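Local coordinates for uncharacterized protein (Bacteroides eggerthii, PDB 4FTD), which is of unknown function but joins an immunoglobulin-like part to a six-bladed beta-propeller and may take part in carbohydrate metabolism, at residues 216-221 / 227-232; 137-142 / 188-193; 150-155 / 161-166; 243-248 / 270-275. One frame throughout, in Å; residues are numbered along the deposited sequence.

Contact 1. Residues 216-221 / 227-232; sequences KIYYWE and PEVIAN
Lys216 sets CG anti to its own carbonyl carbon (chi1 -60°) and bends about its CG-CD bond (chi3 75°), so that its methylenes run alongside Asn232 and its CE meets Val229 CG1 at 3.9 Å. Ile230, with CG1 lodged between backbone N and carbonyl carbon (chi1 65°), brings that atom to 3.8 Å from Ile217 CG2. The backbones form the outer antiparallel hairpin of a four-stranded propeller sheet, with a classic beta bulge: Ile217 O accepts from Ile230 N at 2.8 Å and from Ala231 N at 3.2 Å. Beyond it, Tyr219 and Glu228 exchange both backbone bonds. Pro227 CA lies over the five-membered ring of Trp220, a CH-pi contact 4.0 Å from the centroid. On the face carrying Lys216, Tyr218 and Val229, the lysine NZ donates to Tyr218 OH at 3.0 Å and to Lys186 O, while Tyr218 CE2 touches Val229 CG2 at 3.8 Å. With an alanine at Lys216, both oxygens would probably lose this shared donor, and the flanks of Val229 and Asn232 would be uncovered. At the turn end, Glu228 OE2 lies at the edge of the Tyr219 ring, and two waters link it to Glu221; Glu228 OE1 forms a salt bridge with Lys280. Backbone bonds therefore fix the pairing, whereas the polar side chains bond within their own strand, to water or to outside residues.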
loop_
_atom_site.group_PDB
_atom_site.type_symbol
_atom_site.label_atom_id
_atom_site.label_comp_id
_atom_site.label_asym_id
_atom_site.label_seq_id
_atom_site.Cartn_x
_atom_site.Cartn_y
_atom_site.Cartn_z
ATOM N N LYS A 216 20.844 6.391 -21.012
ATOM C CA LYS A 216 21.458 7.208 -19.992
ATOM C C LYS A 216 20.618 7.235 -18.755
ATOM O O LYS A 216 19.387 7.108 -18.849
ATOM C CB LYS A 216 21.697 8.611 -20.555
ATOM C CG LYS A 216 22.613 8.604 -21.778
ATOM C CD LYS A 216 22.821 9.978 -22.379
ATOM C CE LYS A 216 23.749 10.785 -21.520
ATOM N NZ LYS A 216 23.836 12.151 -22.059
ATOM N N ILE A 217 21.292 7.313 -17.613
ATOM C CA ILE A 217 20.683 7.443 -16.295
ATOM C C ILE A 217 21.305 8.682 -15.651
ATOM O O ILE A 217 22.540 8.863 -15.649
ATOM C CB ILE A 217 20.906 6.230 -15.393
ATOM C CG1 ILE A 217 20.483 4.929 -16.134
ATOM C CG2 ILE A 217 20.185 6.364 -14.069
ATOM C CD1 ILE A 217 20.788 3.651 -15.379
ATOM N N TYR A 218 20.414 9.516 -15.155
ATOM C CA TYR A 218 20.738 10.758 -14.528
ATOM C C TYR A 218 20.298 10.773 -13.057
ATOM O O TYR A 218 19.292 10.139 -12.688
ATOM C CB TYR A 218 20.000 11.865 -15.246
ATOM C CG TYR A 218 20.339 11.992 -16.727
ATOM C CD1 TYR A 218 19.637 11.268 -17.678
ATOM C CD2 TYR A 218 21.368 12.849 -17.159
ATOM C CE1 TYR A 218 19.892 11.419 -19.046
ATOM C CE2 TYR A 218 21.651 12.999 -18.517
ATOM C CZ TYR A 218 20.917 12.274 -19.455
ATOM O OH TYR A 218 21.145 12.448 -20.777
ATOM N N TYR A 219 21.015 11.593 -12.265
ATOM C CA TYR A 219 20.846 11.684 -10.834
ATOM C C TYR A 219 20.871 13.131 -10.357
ATOM O O TYR A 219 21.744 13.915 -10.780
ATOM C CB TYR A 219 22.017 10.918 -10.177
ATOM C CG TYR A 219 22.124 10.991 -8.647
ATOM C CD1 TYR A 219 21.458 10.080 -7.835
ATOM C CD2 TYR A 219 22.984 11.888 -8.033
ATOM C CE1 TYR A 219 21.594 10.115 -6.458
ATOM C CE2 TYR A 219 23.106 11.931 -6.655
ATOM C CZ TYR A 219 22.404 11.038 -5.875
ATOM O OH TYR A 219 22.511 11.049 -4.504
ATOM N N TRP A 220 19.940 13.466 -9.460
ATOM C CA TRP A 220 19.902 14.741 -8.775
ATOM C C TRP A 220 19.979 14.466 -7.290
ATOM O O TRP A 220 19.104 13.772 -6.730
ATOM C CB TRP A 220 18.573 15.471 -9.050
ATOM C CG TRP A 220 18.507 16.085 -10.394
ATOM C CD1 TRP A 220 18.669 17.413 -10.702
ATOM C CD2 TRP A 220 18.207 15.421 -11.613
ATOM N NE1 TRP A 220 18.549 17.602 -12.052
ATOM C CE2 TRP A 220 18.239 16.395 -12.637
ATOM C CE3 TRP A 220 17.946 14.082 -11.956
ATOM C CZ2 TRP A 220 18.001 16.076 -13.968
ATOM C CZ3 TRP A 220 17.698 13.779 -13.284
ATOM C CH2 TRP A 220 17.731 14.764 -14.266
ATOM N N GLU A 221 21.010 14.989 -6.652
ATOM C CA GLU A 221 21.205 14.808 -5.208
ATOM C C GLU A 221 20.043 15.408 -4.430
ATOM O O GLU A 221 19.489 14.791 -3.523
ATOM C CB GLU A 221 22.525 15.491 -4.793
ATOM C CG GLU A 221 22.897 15.408 -3.316
ATOM C CD GLU A 221 23.396 14.044 -2.867
ATOM O OE1 GLU A 221 24.040 13.303 -3.663
ATOM O OE2 GLU A 221 23.166 13.718 -1.682
ATOM N N PRO A 227 22.235 18.235 -12.638
ATOM C CA PRO A 227 22.085 16.843 -12.969
ATOM C C PRO A 227 23.485 16.165 -13.054
ATOM O O PRO A 227 24.419 16.818 -13.466
ATOM C CB PRO A 227 21.453 16.899 -14.368
ATOM C CG PRO A 227 21.964 18.180 -14.960
ATOM C CD PRO A 227 21.952 19.110 -13.795
ATOM N N GLU A 228 23.595 14.885 -12.712
ATOM C CA GLU A 228 24.810 14.107 -12.932
ATOM C C GLU A 228 24.470 12.927 -13.826
ATOM O O GLU A 228 23.507 12.223 -13.563
ATOM C CB GLU A 228 25.360 13.591 -11.605
ATOM C CG GLU A 228 25.729 14.698 -10.637
ATOM C CD GLU A 228 26.142 14.181 -9.261
ATOM O OE1 GLU A 228 27.131 13.409 -9.227
ATOM O OE2 GLU A 228 25.491 14.552 -8.227
ATOM N N VAL A 229 25.242 12.723 -14.889
ATOM C CA VAL A 229 25.092 11.521 -15.694
ATOM C C VAL A 229 25.809 10.426 -14.893
ATOM O O VAL A 229 26.996 10.551 -14.632
ATOM C CB VAL A 229 25.732 11.644 -17.076
ATOM C CG1 VAL A 229 25.279 10.466 -17.915
ATOM C CG2 VAL A 229 25.413 13.012 -17.704
ATOM N N ILE A 230 25.076 9.393 -14.498
ATOM C CA ILE A 230 25.649 8.240 -13.777
ATOM C C ILE A 230 25.761 6.983 -14.638
ATOM O O ILE A 230 26.430 6.050 -14.246
ATOM C CB ILE A 230 24.940 7.963 -12.405
ATOM C CG1 ILE A 230 23.476 7.552 -12.551
ATOM C CG2 ILE A 230 25.086 9.191 -11.521
ATOM C CD1 ILE A 230 22.839 7.015 -11.267
ATOM N N ALA A 231 25.138 6.965 -15.814
ATOM C CA ALA A 231 25.315 5.863 -16.774
ATOM C C ALA A 231 25.063 6.350 -18.156
ATOM O O ALA A 231 24.210 7.240 -18.384
ATOM C CB ALA A 231 24.373 4.710 -16.478
ATOM N N ASN A 232 25.793 5.763 -19.082
ATOM C CA ASN A 232 25.649 5.967 -20.508
ATOM C C ASN A 232 25.940 4.606 -21.164
ATOM O O ASN A 232 27.041 4.322 -21.587
ATOM C CB ASN A 232 26.530 7.144 -20.976
ATOM C CG ASN A 232 26.211 7.576 -22.387
ATOM O OD1 ASN A 232 25.585 6.848 -23.114
ATOM N ND2 ASN A 232 26.691 8.724 -22.781
HETATM O O HOH W 1 23.122 15.897 -8.353
HETATM O O HOH W 2 25.986 14.154 -5.517
#

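Contact 2. Residues 137-142 / 188-193; sequences YTRCAS and GTYDYN
Arg139 and Asn193 meet where two consecutive four-stranded sheets of the beta-propeller adjoin, each on the strand that comes first in its sheet, 138-143 and 190-198. The evidence for a water-mediated junction is that the backbones stay apart, with 6.5 Å between Arg139 CA and Asn193 CA, and that water does the polar bridging. The arginine chain is extended from CG to NE and passes Asn193 obliquely, its CD 3.6 Å from Asn193 OD1. Asn193 reaches it because its CG stands anti to the backbone N (chi1 -166°). Tyr190 comes over one face of the guanidinium with CE2, the two planes 85° apart, and its OH stops 3.6 Å from Arg139 NH2. Cys140 adds a lesser touch, CB to Asn193 O at 3.5 Å. One water accepts from Arg139 N at 2.8 Å and donates to Asn193 O. A second water accepts from Arg139 NH1 and from Asn193 ND2. The strongest direct partners lie outside the pair: Arg139 NE donates to Asn136 O, Asn193 ND2 to Gly246 O, and the Tyr190 ring has its cation-pi partner in Arg153. Strand 138-143 pairs with 147-152 through Cys140 and Val151, strand 190-198 with 201-207 through Asn193 and Ser205, and Gln413 of strand 412-420 bonds the backbone of Arg139 and Ala141, tying in a further sheet of the propeller.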
loop_
_atom_site.group_PDB
_atom_site.type_symbol
_atom_site.label_atom_id
_atom_site.label_comp_id
_atom_site.label_asym_id
_atom_site.label_seq_id
_atom_site.Cartn_x
_atom_site.Cartn_y
_atom_site.Cartn_z
ATOM N N TYR A 137 3.013 12.039 -23.534
ATOM C CA TYR A 137 4.346 12.655 -23.325
ATOM C C TYR A 137 4.822 12.578 -21.877
ATOM O O TYR A 137 5.943 12.911 -21.591
ATOM C CB TYR A 137 4.390 14.093 -23.886
ATOM C CG TYR A 137 4.589 14.043 -25.374
ATOM C CD1 TYR A 137 3.543 13.668 -26.201
ATOM C CD2 TYR A 137 5.824 14.290 -25.951
ATOM C CE1 TYR A 137 3.707 13.587 -27.578
ATOM C CE2 TYR A 137 6.010 14.200 -27.330
ATOM C CZ TYR A 137 4.947 13.826 -28.136
ATOM O OH TYR A 137 5.070 13.759 -29.514
ATOM N N THR A 138 3.971 12.120 -20.972
ATOM C CA THR A 138 4.378 11.841 -19.586
ATOM C C THR A 138 3.921 10.427 -19.288
ATOM O O THR A 138 2.735 10.141 -19.336
ATOM C CB THR A 138 3.674 12.785 -18.564
ATOM O OG1 THR A 138 4.018 14.138 -18.817
ATOM C CG2 THR A 138 4.059 12.407 -17.121
ATOM N N ARG A 139 4.867 9.551 -18.995
ATOM C CA ARG A 139 4.596 8.106 -18.772
ATOM C C ARG A 139 5.013 7.615 -17.407
ATOM O O ARG A 139 4.900 6.432 -17.079
ATOM C CB ARG A 139 5.303 7.297 -19.848
ATOM C CG ARG A 139 4.815 7.662 -21.220
ATOM C CD ARG A 139 5.392 6.778 -22.310
ATOM N NE ARG A 139 4.919 7.310 -23.603
ATOM C CZ ARG A 139 5.102 6.702 -24.773
ATOM N NH1 ARG A 139 5.706 5.546 -24.833
ATOM N NH2 ARG A 139 4.689 7.259 -25.891
ATOM N N CYS A 140 5.446 8.535 -16.556
ATOM C CA CYS A 140 5.923 8.167 -15.255
ATOM C C CYS A 140 5.812 9.281 -14.235
ATOM O O CYS A 140 6.136 10.418 -14.522
ATOM C CB CYS A 140 7.383 7.807 -15.352
ATOM S SG CYS A 140 8.156 7.013 -13.906
ATOM N N ALA A 141 5.419 8.891 -13.035
ATOM C CA ALA A 141 5.405 9.723 -11.850
ATOM C C ALA A 141 5.815 8.855 -10.663
ATOM O O ALA A 141 5.644 7.638 -10.680
ATOM C CB ALA A 141 3.997 10.380 -11.646
ATOM N N SER A 142 6.415 9.469 -9.650
ATOM C CA SER A 142 6.869 8.789 -8.467
ATOM C C SER A 142 6.601 9.701 -7.236
ATOM O O SER A 142 6.353 10.879 -7.390
ATOM C CB SER A 142 8.358 8.442 -8.610
ATOM O OG SER A 142 8.879 7.756 -7.470
ATOM N N GLY A 188 19.398 9.731 -26.615
ATOM C CA GLY A 188 18.430 8.678 -26.644
ATOM C C GLY A 188 17.283 9.105 -27.532
ATOM O O GLY A 188 17.187 10.241 -27.908
ATOM N N THR A 189 16.459 8.151 -27.943
ATOM C CA THR A 189 15.223 8.437 -28.683
ATOM C C THR A 189 14.297 9.376 -27.905
ATOM O O THR A 189 13.693 10.292 -28.487
ATOM C CB THR A 189 14.530 7.107 -29.050
ATOM O OG1 THR A 189 15.482 6.319 -29.761
ATOM C CG2 THR A 189 13.251 7.329 -29.899
ATOM N N TYR A 190 14.178 9.173 -26.594
ATOM C CA TYR A 190 13.605 10.192 -25.705
ATOM C C TYR A 190 14.680 10.563 -24.729
ATOM O O TYR A 190 15.448 9.709 -24.244
ATOM C CB TYR A 190 12.366 9.762 -24.893
ATOM C CG TYR A 190 11.188 9.142 -25.642
ATOM C CD1 TYR A 190 10.967 9.349 -26.981
ATOM C CD2 TYR A 190 10.202 8.408 -24.927
ATOM C CE1 TYR A 190 9.868 8.783 -27.638
ATOM C CE2 TYR A 190 9.100 7.844 -25.578
ATOM C CZ TYR A 190 8.938 8.039 -26.946
ATOM O OH TYR A 190 7.869 7.466 -27.643
ATOM N N ASP A 191 14.777 11.837 -24.427
ATOM C CA ASP A 191 15.799 12.297 -23.471
ATOM C C ASP A 191 15.575 11.709 -22.063
ATOM O O ASP A 191 16.481 11.576 -21.293
ATOM C CB ASP A 191 15.731 13.795 -23.351
ATOM C CG ASP A 191 16.205 14.533 -24.619
ATOM O OD1 ASP A 191 16.972 13.985 -25.419
ATOM O OD2 ASP A 191 15.782 15.692 -24.754
ATOM N N TYR A 192 14.310 11.549 -21.698
ATOM C CA TYR A 192 13.886 10.935 -20.449
ATOM C C TYR A 192 12.484 10.330 -20.669
ATOM O O TYR A 192 11.729 10.744 -21.551
ATOM C CB TYR A 192 13.942 11.866 -19.261
ATOM C CG TYR A 192 13.703 13.305 -19.641
ATOM C CD1 TYR A 192 12.415 13.758 -19.879
ATOM C CD2 TYR A 192 14.760 14.181 -19.796
ATOM C CE1 TYR A 192 12.188 15.049 -20.308
ATOM C CE2 TYR A 192 14.538 15.516 -20.206
ATOM C CZ TYR A 192 13.253 15.912 -20.457
ATOM O OH TYR A 192 12.951 17.151 -20.850
ATOM N N ASN A 193 12.180 9.358 -19.834
ATOM C CA ASN A 193 10.963 8.584 -19.926
ATOM C C ASN A 193 10.557 8.041 -18.585
ATOM O O ASN A 193 9.533 8.446 -18.065
ATOM C CB ASN A 193 11.119 7.487 -20.954
ATOM C CG ASN A 193 9.778 6.844 -21.352
ATOM O OD1 ASN A 193 8.819 7.567 -21.603
ATOM N ND2 ASN A 193 9.715 5.500 -21.441
HETATM O O HOH W 3 7.422 9.904 -21.849
HETATM O O HOH W 4 7.643 10.111 -19.114
HETATM O O HOH W 5 7.335 3.941 -22.602
#

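Contact 3. Residues 150-155 / 161-166; sequences VVSRPT and TPHLLK
Val150 and His163 supply the backbone bonds of this hairpin, as an antiparallel hydrogen-bonded pair. Val150 N donates to His163 O at 2.8 Å, almost straight in line with the C=O, and His163 N returns a bond to Val150 O at 3.1 Å. Just past this pair Val151 is the centre of an inverse gamma turn, closed by a weak bond from Ser152 N to Val150 O. CA-H...O contacts also run from Pro162 CA to Val150 O and from Thr161 CA to Ser152 O.

Among side-chain polar contacts, His163 CG stands between its backbone N and carbonyl carbon (chi1 57°), which folds the ring back so that ND1 donates to Thr161 O at 2.9 Å; NE2 bonds Tyr130 OH. Both nitrogens thus have partners, and the ring's rotation is fixed. Ser152 OG sits at the ring edge, 3.2 Å from His163 ND1, and makes a weak bond to His160 O.

Apolar contact is centred on Val150. Its CB rides over the His163 ring, 3.9 Å from the centroid and 23° off the normal, a CH-pi contact, and its CG2 meets Leu165 CD1 at 3.9 Å. Nearer the loop, Pro154 CG touches Thr161 CG2 at 4.0 Å.

Strands 147-152 and 163-166 form the middle of a four-stranded antiparallel propeller sheet, with 138-143 beyond the former and 178-179 beyond the latter; Tyr192 of strand 190-198 packs on Pro154, Thr161 and Pro162.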
loop_
_atom_site.group_PDB
_atom_site.type_symbol
_atom_site.label_atom_id
_atom_site.label_comp_id
_atom_site.label_asym_id
_atom_site.label_seq_id
_atom_site.Cartn_x
_atom_site.Cartn_y
_atom_site.Cartn_z
ATOM N N VAL A 150 7.058 14.231 -11.654
ATOM C CA VAL A 150 6.329 14.057 -12.890
ATOM C C VAL A 150 7.355 14.099 -14.016
ATOM O O VAL A 150 8.073 15.088 -14.144
ATOM C CB VAL A 150 5.282 15.143 -13.101
ATOM C CG1 VAL A 150 4.576 14.855 -14.417
ATOM C CG2 VAL A 150 4.336 15.162 -11.897
ATOM N N VAL A 151 7.505 12.984 -14.765
ATOM C CA VAL A 151 8.578 12.893 -15.770
ATOM C C VAL A 151 7.937 13.319 -17.089
ATOM O O VAL A 151 7.675 12.525 -17.973
ATOM C CB VAL A 151 9.241 11.499 -15.850
ATOM C CG1 VAL A 151 10.422 11.541 -16.832
ATOM C CG2 VAL A 151 9.652 11.044 -14.461
ATOM N N SER A 152 7.678 14.613 -17.190
ATOM C CA SER A 152 7.039 15.149 -18.366
ATOM C C SER A 152 8.049 15.541 -19.456
ATOM O O SER A 152 9.056 16.146 -19.184
ATOM C CB SER A 152 6.189 16.379 -18.009
ATOM O OG SER A 152 6.952 17.322 -17.298
ATOM N N ARG A 153 7.789 15.077 -20.671
ATOM C CA ARG A 153 8.524 15.533 -21.833
ATOM C C ARG A 153 7.696 16.731 -22.357
ATOM O O ARG A 153 6.475 16.697 -22.340
ATOM C CB ARG A 153 8.596 14.453 -22.901
ATOM C CG ARG A 153 9.607 13.351 -22.583
ATOM C CD ARG A 153 9.720 12.434 -23.786
ATOM N NE ARG A 153 8.535 11.585 -23.807
ATOM C CZ ARG A 153 7.842 11.207 -24.890
ATOM N NH1 ARG A 153 8.138 11.628 -26.111
ATOM N NH2 ARG A 153 6.782 10.425 -24.726
ATOM N N PRO A 154 8.377 17.786 -22.795
ATOM C CA PRO A 154 7.670 19.010 -23.131
ATOM C C PRO A 154 6.801 18.895 -24.391
ATOM O O PRO A 154 7.276 18.489 -25.420
ATOM C CB PRO A 154 8.776 20.028 -23.332
ATOM C CG PRO A 154 10.042 19.247 -23.507
ATOM C CD PRO A 154 9.837 17.935 -22.836
ATOM N N THR A 155 5.561 19.334 -24.315
ATOM C CA THR A 155 4.668 19.234 -25.456
ATOM C C THR A 155 3.582 20.279 -25.335
ATOM O O THR A 155 3.382 20.849 -24.250
ATOM C CB THR A 155 4.113 17.769 -25.610
ATOM O OG1 THR A 155 3.517 17.690 -26.871
ATOM C CG2 THR A 155 3.072 17.388 -24.577
ATOM N N THR A 161 9.109 20.425 -18.675
ATOM C CA THR A 161 10.200 19.427 -18.501
ATOM C C THR A 161 9.983 18.773 -17.112
ATOM O O THR A 161 9.086 19.145 -16.356
ATOM C CB THR A 161 11.555 20.114 -18.698
ATOM O OG1 THR A 161 11.620 21.209 -17.806
ATOM C CG2 THR A 161 11.761 20.642 -20.175
ATOM N N PRO A 162 10.763 17.721 -16.780
ATOM C CA PRO A 162 10.506 16.984 -15.538
ATOM C C PRO A 162 10.557 17.852 -14.280
ATOM O O PRO A 162 11.405 18.756 -14.164
ATOM C CB PRO A 162 11.607 15.912 -15.542
ATOM C CG PRO A 162 11.876 15.698 -17.023
ATOM C CD PRO A 162 11.769 17.085 -17.620
ATOM N N HIS A 163 9.613 17.613 -13.380
ATOM C CA HIS A 163 9.440 18.468 -12.267
ATOM C C HIS A 163 8.891 17.763 -11.046
ATOM O O HIS A 163 8.403 16.669 -11.126
ATOM C CB HIS A 163 8.522 19.642 -12.645
ATOM C CG HIS A 163 7.175 19.229 -13.151
ATOM N ND1 HIS A 163 6.990 18.762 -14.442
ATOM C CD2 HIS A 163 5.936 19.261 -12.566
ATOM C CE1 HIS A 163 5.684 18.544 -14.627
ATOM N NE2 HIS A 163 5.027 18.804 -13.499
ATOM N N LEU A 164 9.065 18.429 -9.917
ATOM C CA LEU A 164 8.528 18.018 -8.629
ATOM C C LEU A 164 7.341 18.907 -8.248
ATOM O O LEU A 164 7.244 20.058 -8.665
ATOM C CB LEU A 164 9.616 18.096 -7.559
ATOM C CG LEU A 164 10.888 17.286 -7.778
ATOM C CD1 LEU A 164 11.908 17.621 -6.693
ATOM C CD2 LEU A 164 10.607 15.811 -7.808
ATOM N N LEU A 165 6.441 18.336 -7.471
ATOM C CA LEU A 165 5.309 19.013 -6.887
ATOM C C LEU A 165 5.412 18.694 -5.394
ATOM O O LEU A 165 5.501 17.548 -4.998
ATOM C CB LEU A 165 4.045 18.438 -7.488
ATOM C CG LEU A 165 3.788 18.537 -9.006
ATOM C CD1 LEU A 165 2.623 17.654 -9.418
ATOM C CD2 LEU A 165 3.483 19.990 -9.396
ATOM N N LYS A 166 5.446 19.707 -4.569
ATOM C CA LYS A 166 5.524 19.501 -3.133
ATOM C C LYS A 166 4.156 18.947 -2.672
ATOM O O LYS A 166 3.088 19.490 -2.999
ATOM C CB LYS A 166 5.854 20.842 -2.466
ATOM C CG LYS A 166 6.899 20.771 -1.369
ATOM C CD LYS A 166 6.992 22.041 -0.525
ATOM C CE LYS A 166 7.124 23.342 -1.309
ATOM N NZ LYS A 166 8.307 23.386 -2.214
#

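Contact 4. Residues 243-248 / 270-275; sequences NRHGDN and EFLKVP
His245 is the first residue along 243-248 to reach strand 270-275, just after Arg244, which turns instead to its own loop. The His245 ring, set by a CG anti to the carbonyl carbon (chi1 -60°), sends NE2 to Glu270 OE2 in a short hydrogen bond of 2.5 Å, the acceptor close to the ring plane and met on its syn side. Leu272 CD1 lies over one face of the imidazole, 3.7 Å from the centroid and 18° off the normal, a CH-pi contact. Glu270 OE2 would probably keep Gly242 N but lose its ring donor were His245 an alanine, and a gap would open under Leu272. Asp247 forms a salt bridge with Arg244, whose NE and NH2 each meet one carboxylate oxygen. Asn248 then brings OD1, which accepts from Gly264 N, to 4.2 Å from Phe271 CE2, while its ND2 bonds Met298 O. The loop joins strands 228-233 and 250-253, and strand 270-277 runs between 259-264 and 281-291 in a four-stranded propeller sheet.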
loop_
_atom_site.group_PDB
_atom_site.type_symbol
_atom_site.label_atom_id
_atom_site.label_comp_id
_atom_site.label_asym_id
_atom_site.label_seq_id
_atom_site.Cartn_x
_atom_site.Cartn_y
_atom_site.Cartn_z
ATOM N N ASN A 243 16.546 -4.718 -28.576
ATOM C CA ASN A 243 16.647 -3.495 -29.366
ATOM C C ASN A 243 16.405 -2.218 -28.638
ATOM O O ASN A 243 17.200 -1.276 -28.747
ATOM C CB ASN A 243 15.710 -3.564 -30.583
ATOM C CG ASN A 243 16.221 -4.528 -31.615
ATOM O OD1 ASN A 243 17.406 -4.514 -31.930
ATOM N ND2 ASN A 243 15.348 -5.395 -32.126
ATOM N N ARG A 244 15.289 -2.178 -27.924
ATOM C CA ARG A 244 14.821 -0.940 -27.318
ATOM C C ARG A 244 14.615 -1.074 -25.810
ATOM O O ARG A 244 13.896 -1.977 -25.382
ATOM C CB ARG A 244 13.551 -0.512 -28.042
ATOM C CG ARG A 244 12.737 0.553 -27.316
ATOM C CD ARG A 244 11.663 1.109 -28.256
ATOM N NE ARG A 244 10.597 1.757 -27.504
ATOM C CZ ARG A 244 9.816 2.738 -27.979
ATOM N NH1 ARG A 244 9.937 3.182 -29.227
ATOM N NH2 ARG A 244 8.871 3.231 -27.228
ATOM N N HIS A 245 15.224 -0.168 -25.016
ATOM C CA HIS A 245 15.122 -0.160 -23.529
ATOM C C HIS A 245 14.732 1.183 -22.999
ATOM O O HIS A 245 15.030 2.201 -23.616
ATOM C CB HIS A 245 16.453 -0.535 -22.934
ATOM C CG HIS A 245 16.898 -1.891 -23.354
ATOM N ND1 HIS A 245 17.623 -2.107 -24.515
ATOM C CD2 HIS A 245 16.694 -3.104 -22.783
ATOM C CE1 HIS A 245 17.861 -3.404 -24.616
ATOM N NE2 HIS A 245 17.300 -4.031 -23.590
ATOM N N GLY A 246 14.049 1.186 -21.865
ATOM C CA GLY A 246 13.626 2.432 -21.235
ATOM C C GLY A 246 12.148 2.678 -21.261
ATOM O O GLY A 246 11.702 3.697 -20.761
ATOM N N ASP A 247 11.361 1.789 -21.871
ATOM C CA ASP A 247 9.919 1.961 -21.807
ATOM C C ASP A 247 9.364 1.813 -20.388
ATOM O O ASP A 247 8.371 2.398 -20.088
ATOM C CB ASP A 247 9.209 0.908 -22.671
ATOM C CG ASP A 247 9.274 1.260 -24.150
ATOM O OD1 ASP A 247 8.696 2.320 -24.503
ATOM O OD2 ASP A 247 9.846 0.488 -24.938
ATOM N N ASN A 248 10.015 0.956 -19.601
ATOM C CA ASN A 248 9.664 0.623 -18.224
ATOM C C ASN A 248 10.959 0.675 -17.421
ATOM O O ASN A 248 12.029 0.668 -17.994
ATOM C CB ASN A 248 8.974 -0.750 -18.094
ATOM C CG ASN A 248 9.819 -1.897 -18.600
ATOM O OD1 ASN A 248 10.821 -2.268 -17.953
ATOM N ND2 ASN A 248 9.421 -2.494 -19.751
ATOM N N GLU A 270 13.672 -9.735 -22.671
ATOM C CA GLU A 270 14.587 -9.741 -21.543
ATOM C C GLU A 270 14.427 -8.539 -20.665
ATOM O O GLU A 270 13.685 -7.628 -20.985
ATOM C CB GLU A 270 16.056 -9.797 -22.075
ATOM C CG GLU A 270 16.447 -8.830 -23.234
ATOM C CD GLU A 270 16.860 -7.412 -22.808
ATOM O OE1 GLU A 270 16.815 -7.105 -21.604
ATOM O OE2 GLU A 270 17.254 -6.574 -23.678
ATOM N N PHE A 271 15.164 -8.565 -19.561
ATOM C CA PHE A 271 15.436 -7.427 -18.712
ATOM C C PHE A 271 16.939 -7.234 -18.652
ATOM O O PHE A 271 17.681 -8.191 -18.592
ATOM C CB PHE A 271 14.973 -7.681 -17.284
ATOM C CG PHE A 271 13.504 -7.531 -17.072
ATOM C CD1 PHE A 271 12.676 -8.621 -17.125
ATOM C CD2 PHE A 271 12.957 -6.300 -16.798
ATOM C CE1 PHE A 271 11.330 -8.488 -16.926
ATOM C CE2 PHE A 271 11.611 -6.160 -16.595
ATOM C CZ PHE A 271 10.794 -7.256 -16.654
ATOM N N LEU A 272 17.369 -5.988 -18.657
ATOM C CA LEU A 272 18.717 -5.585 -18.264
ATOM C C LEU A 272 18.623 -5.341 -16.771
ATOM O O LEU A 272 17.806 -4.566 -16.339
ATOM C CB LEU A 272 19.148 -4.286 -18.956
ATOM C CG LEU A 272 19.213 -4.398 -20.491
ATOM C CD1 LEU A 272 19.767 -3.104 -21.093
ATOM C CD2 LEU A 272 20.014 -5.627 -20.961
ATOM N N LYS A 273 19.402 -6.078 -15.990
ATOM C CA LYS A 273 19.548 -5.875 -14.543
ATOM C C LYS A 273 20.819 -5.033 -14.328
ATOM O O LYS A 273 21.922 -5.530 -14.455
ATOM C CB LYS A 273 19.668 -7.218 -13.797
ATOM C CG LYS A 273 19.818 -7.019 -12.303
ATOM C CD LYS A 273 19.622 -8.274 -11.483
ATOM C CE LYS A 273 20.858 -9.150 -11.493
ATOM N NZ LYS A 273 20.897 -9.941 -10.247
ATOM N N VAL A 274 20.649 -3.778 -13.967
ATOM C CA VAL A 274 21.758 -2.796 -13.875
ATOM C C VAL A 274 22.124 -2.552 -12.407
ATOM O O VAL A 274 21.325 -2.013 -11.673
ATOM C CB VAL A 274 21.346 -1.495 -14.540
ATOM C CG1 VAL A 274 22.475 -0.453 -14.481
ATOM C CG2 VAL A 274 20.961 -1.752 -16.005
ATOM N N PRO A 275 23.320 -2.985 -11.960
ATOM C CA PRO A 275 23.620 -2.769 -10.529
ATOM C C PRO A 275 24.010 -1.335 -10.210
ATOM O O PRO A 275 24.647 -0.673 -11.026
ATOM C CB PRO A 275 24.825 -3.689 -10.252
ATOM C CG PRO A 275 24.914 -4.579 -11.458
ATOM C CD PRO A 275 24.375 -3.772 -12.615
#

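In the fold
Contacts 2, 3 and 4 are buried, whereas contact 1 is only partly so and includes exposed residues. Contacts 1 and 3 each join hairpin strands through paired backbone bonds, the first with a bulge, the second with little regular pairing. Contacts 2 and 4 have no direct backbone pairing: waters bridge backbone and side-chain atoms between the sheets of contact 2, and a direct histidine-carboxylate bond joins loop and strand in contact 4. Strands 138-143 and 147-152 bring contacts 2 and 3 into one sheet, joined by Cys140 O and Val151 N at 2.9 Å; contacts 1 and 2 share the following sheet. Asn193 also links contact 2 to the loop of contact 4, while contacts 3 and 4 stay apart, centres about 22 Å distant.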